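Local coordinates for protein putative acetyltransferase (PDB 3D9W) that probably transfers an acetyl group from acetyl-CoA to the amino group of arylamines, at residues 137-145 with 225-233. Numbering follows the deposited sequence.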
# COMPACT_ATOMS: atom_id res chain seq x y z
N VAL A 137 3.40 -3.36 0.60
CA VAL A 137 2.74 -3.42 -0.69
C VAL A 137 1.51 -2.54 -0.83
O VAL A 137 0.86 -2.54 -1.87
CB VAL A 137 2.33 -4.89 -1.01
CG1 VAL A 137 3.58 -5.76 -1.20
CG2 VAL A 137 1.47 -5.45 0.12
N GLY A 138 1.18 -1.78 0.21
CA GLY A 138 -0.01 -0.96 0.12
C GLY A 138 0.18 0.54 0.26
O GLY A 138 -0.81 1.28 0.28
N PHE A 139 1.43 0.99 0.35
CA PHE A 139 1.70 2.41 0.51
C PHE A 139 1.29 3.19 -0.74
O PHE A 139 0.83 4.32 -0.65
CB PHE A 139 3.18 2.67 0.81
CG PHE A 139 3.46 4.10 1.25
CD1 PHE A 139 3.08 4.55 2.51
CD2 PHE A 139 4.07 5.00 0.38
CE1 PHE A 139 3.30 5.88 2.90
CE2 PHE A 139 4.30 6.33 0.75
CZ PHE A 139 3.90 6.77 2.02
N GLY A 140 1.46 2.57 -1.91
CA GLY A 140 1.10 3.23 -3.15
C GLY A 140 2.31 3.72 -3.90
O GLY A 140 2.20 4.12 -5.05
N ARG A 141 3.47 3.69 -3.25
CA ARG A 141 4.72 4.12 -3.86
C ARG A 141 5.81 3.09 -3.56
O ARG A 141 6.93 3.44 -3.20
CB ARG A 141 5.13 5.49 -3.29
CG ARG A 141 6.36 6.13 -3.95
CD ARG A 141 6.58 7.50 -3.35
NE ARG A 141 7.70 8.24 -3.92
CZ ARG A 141 8.98 7.94 -3.73
NH1 ARG A 141 9.33 6.89 -2.98
NH2 ARG A 141 9.91 8.70 -4.27
N GLY A 142 5.47 1.82 -3.73
CA GLY A 142 6.44 0.78 -3.46
C GLY A 142 6.76 0.79 -1.99
O GLY A 142 5.95 1.25 -1.19
N PRO A 143 7.94 0.29 -1.58
CA PRO A 143 9.00 -0.27 -2.41
C PRO A 143 8.55 -1.46 -3.25
O PRO A 143 7.75 -2.27 -2.80
CB PRO A 143 10.04 -0.68 -1.38
CG PRO A 143 9.88 0.33 -0.35
CD PRO A 143 8.38 0.39 -0.19
N LEU A 144 9.08 -1.56 -4.47
CA LEU A 144 8.73 -2.67 -5.36
C LEU A 144 9.52 -3.96 -5.11
O LEU A 144 9.52 -4.87 -5.94
CB LEU A 144 8.86 -2.24 -6.83
CG LEU A 144 10.11 -1.48 -7.26
CD1 LEU A 144 11.34 -2.36 -7.12
CD2 LEU A 144 9.93 -1.02 -8.70
N ARG A 145 10.19 -4.02 -3.96
CA ARG A 145 10.97 -5.18 -3.52
C ARG A 145 10.94 -5.08 -2.01
O ARG A 145 10.93 -3.99 -1.46
CB ARG A 145 12.43 -5.12 -3.98
CG ARG A 145 12.62 -4.94 -5.48
CD ARG A 145 13.52 -6.00 -6.06
NE ARG A 145 12.77 -7.15 -6.56
CZ ARG A 145 12.50 -7.36 -7.85
NH1 ARG A 145 12.92 -6.50 -8.77
NH2 ARG A 145 11.84 -8.46 -8.22
N GLN A 225 -2.85 6.71 -6.47
CA GLN A 225 -1.46 6.53 -6.80
C GLN A 225 -1.40 5.34 -7.73
O GLN A 225 -2.25 4.45 -7.68
CB GLN A 225 -0.63 6.24 -5.56
CG GLN A 225 -0.67 7.29 -4.50
CD GLN A 225 0.21 6.94 -3.34
OE1 GLN A 225 1.44 7.02 -3.43
NE2 GLN A 225 -0.40 6.54 -2.23
N ARG A 226 -0.42 5.34 -8.62
CA ARG A 226 -0.21 4.24 -9.55
C ARG A 226 1.30 4.14 -9.52
O ARG A 226 2.00 5.13 -9.70
CB ARG A 226 -0.70 4.59 -10.95
CG ARG A 226 -0.62 3.42 -11.92
CD ARG A 226 -1.49 2.28 -11.45
NE ARG A 226 -1.54 1.22 -12.44
CZ ARG A 226 -0.68 0.21 -12.52
NH1 ARG A 226 0.31 0.11 -11.65
NH2 ARG A 226 -0.80 -0.69 -13.49
N PHE A 227 1.82 2.94 -9.28
CA PHE A 227 3.26 2.80 -9.19
C PHE A 227 3.90 1.94 -10.27
O PHE A 227 3.49 0.80 -10.50
CB PHE A 227 3.64 2.28 -7.81
CG PHE A 227 5.10 2.32 -7.54
CD1 PHE A 227 5.80 3.52 -7.60
CD2 PHE A 227 5.80 1.14 -7.26
CE1 PHE A 227 7.17 3.55 -7.39
CE2 PHE A 227 7.17 1.17 -7.04
CZ PHE A 227 7.86 2.38 -7.11
N HIS A 228 4.91 2.50 -10.92
CA HIS A 228 5.64 1.80 -11.96
C HIS A 228 7.10 1.67 -11.52
O HIS A 228 7.53 2.34 -10.58
CB HIS A 228 5.52 2.57 -13.29
CG HIS A 228 4.12 2.66 -13.81
ND1 HIS A 228 3.39 1.55 -14.19
CD2 HIS A 228 3.30 3.73 -14.01
CE1 HIS A 228 2.19 1.93 -14.60
NE2 HIS A 228 2.12 3.25 -14.51
N SER A 229 7.86 0.80 -12.18
CA SER A 229 9.24 0.60 -11.79
C SER A 229 10.07 1.85 -12.02
O SER A 229 11.02 2.11 -11.29
CB SER A 229 9.86 -0.57 -12.57
OG SER A 229 10.38 -0.12 -13.80
N ASP A 230 9.69 2.64 -13.01
CA ASP A 230 10.42 3.85 -13.34
C ASP A 230 9.72 5.17 -13.05
O ASP A 230 10.31 6.24 -13.22
CB ASP A 230 10.82 3.81 -14.82
CG ASP A 230 9.61 3.86 -15.75
OD1 ASP A 230 8.49 3.55 -15.29
OD2 ASP A 230 9.78 4.21 -16.94
N ARG A 231 8.47 5.12 -12.61
CA ARG A 231 7.73 6.35 -12.32
C ARG A 231 6.58 6.13 -11.33
O ARG A 231 6.13 5.00 -11.12
CB ARG A 231 7.18 6.95 -13.62
CG ARG A 231 6.25 6.02 -14.38
CD ARG A 231 5.71 6.68 -15.64
NE ARG A 231 4.46 6.06 -16.09
CZ ARG A 231 4.38 4.88 -16.70
NH1 ARG A 231 5.48 4.17 -16.95
NH2 ARG A 231 3.18 4.39 -17.04
N HIS A 232 6.12 7.22 -10.73
CA HIS A 232 5.06 7.17 -9.73
C HIS A 232 4.05 8.27 -10.03
O HIS A 232 4.40 9.44 -10.06
CB HIS A 232 5.69 7.36 -8.35
CG HIS A 232 4.71 7.40 -7.22
ND1 HIS A 232 4.92 8.17 -6.09
CD2 HIS A 232 3.55 6.74 -7.02
CE1 HIS A 232 3.92 7.98 -5.25
NE2 HIS A 232 3.07 7.12 -5.79
N HIS A 233 2.81 7.88 -10.26
CA HIS A 233 1.76 8.85 -10.53
C HIS A 233 0.97 9.06 -9.25
O HIS A 233 0.78 8.12 -8.48
CB HIS A 233 0.79 8.35 -11.59
CG HIS A 233 1.38 8.22 -12.96
ND1 HIS A 233 1.87 9.29 -13.67
CD2 HIS A 233 1.54 7.14 -13.76
CE1 HIS A 233 2.31 8.88 -14.85
NE2 HIS A 233 2.11 7.58 -14.93
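The beta-hairpin formed by strands 223-227 and 232-236 lays Gln-225, Phe-227 and His-232 against Phe-139 to Leu-144, in the loop that leaves strand 132-135. Residues 137-145 follow directly on the aspartate that in this family completes the Cys-His-Asp catalytic triad. At Phe-139, Gln-225 reaches over with an extended chain and gives an amide hydrogen to the peptide oxygen, Gln-225 NE2 to Phe-139 O 3.0 Å; the approach lies in the carbonyl plane on a lone pair, but the hydrogen bond is bent (133°), with Phe-139 O tilted out of the Gln-225 amide plane. The other end of the amide is held from within the hairpin: NE2 of His-232 donates to OE1 of Gln-225 at 2.9 Å, with the acceptor nearly in the ring plane. Arg-141 runs across one face of this imidazole, its CG 3.6 Å from the ring centroid in a CH-pi contact. Its guanidinium, turned 85° from the ring, goes on to a salt bridge with Glu-243.

Farther along, the Phe-227 ring packs against the loop backbone. With CG anti to its own N (chi1 -171°), it offers one face to the peptide linking Arg-141 and Gly-142, with Gly-142 N 3.6 Å above the ring plane. Leu-144 CB lies at the ring edge, 3.8 Å from Phe-227 CE2, and Leu-144 CD2 comes within 3.6 Å of Ser-229 CA; Trp-161 also packs on Phe-227.

Gly-140 and Gly-142 both have positive phi, which favours glycine. Holding the Gln-225 amide at both ends probably fixes its flip and favours a proton on NE2 of His-232.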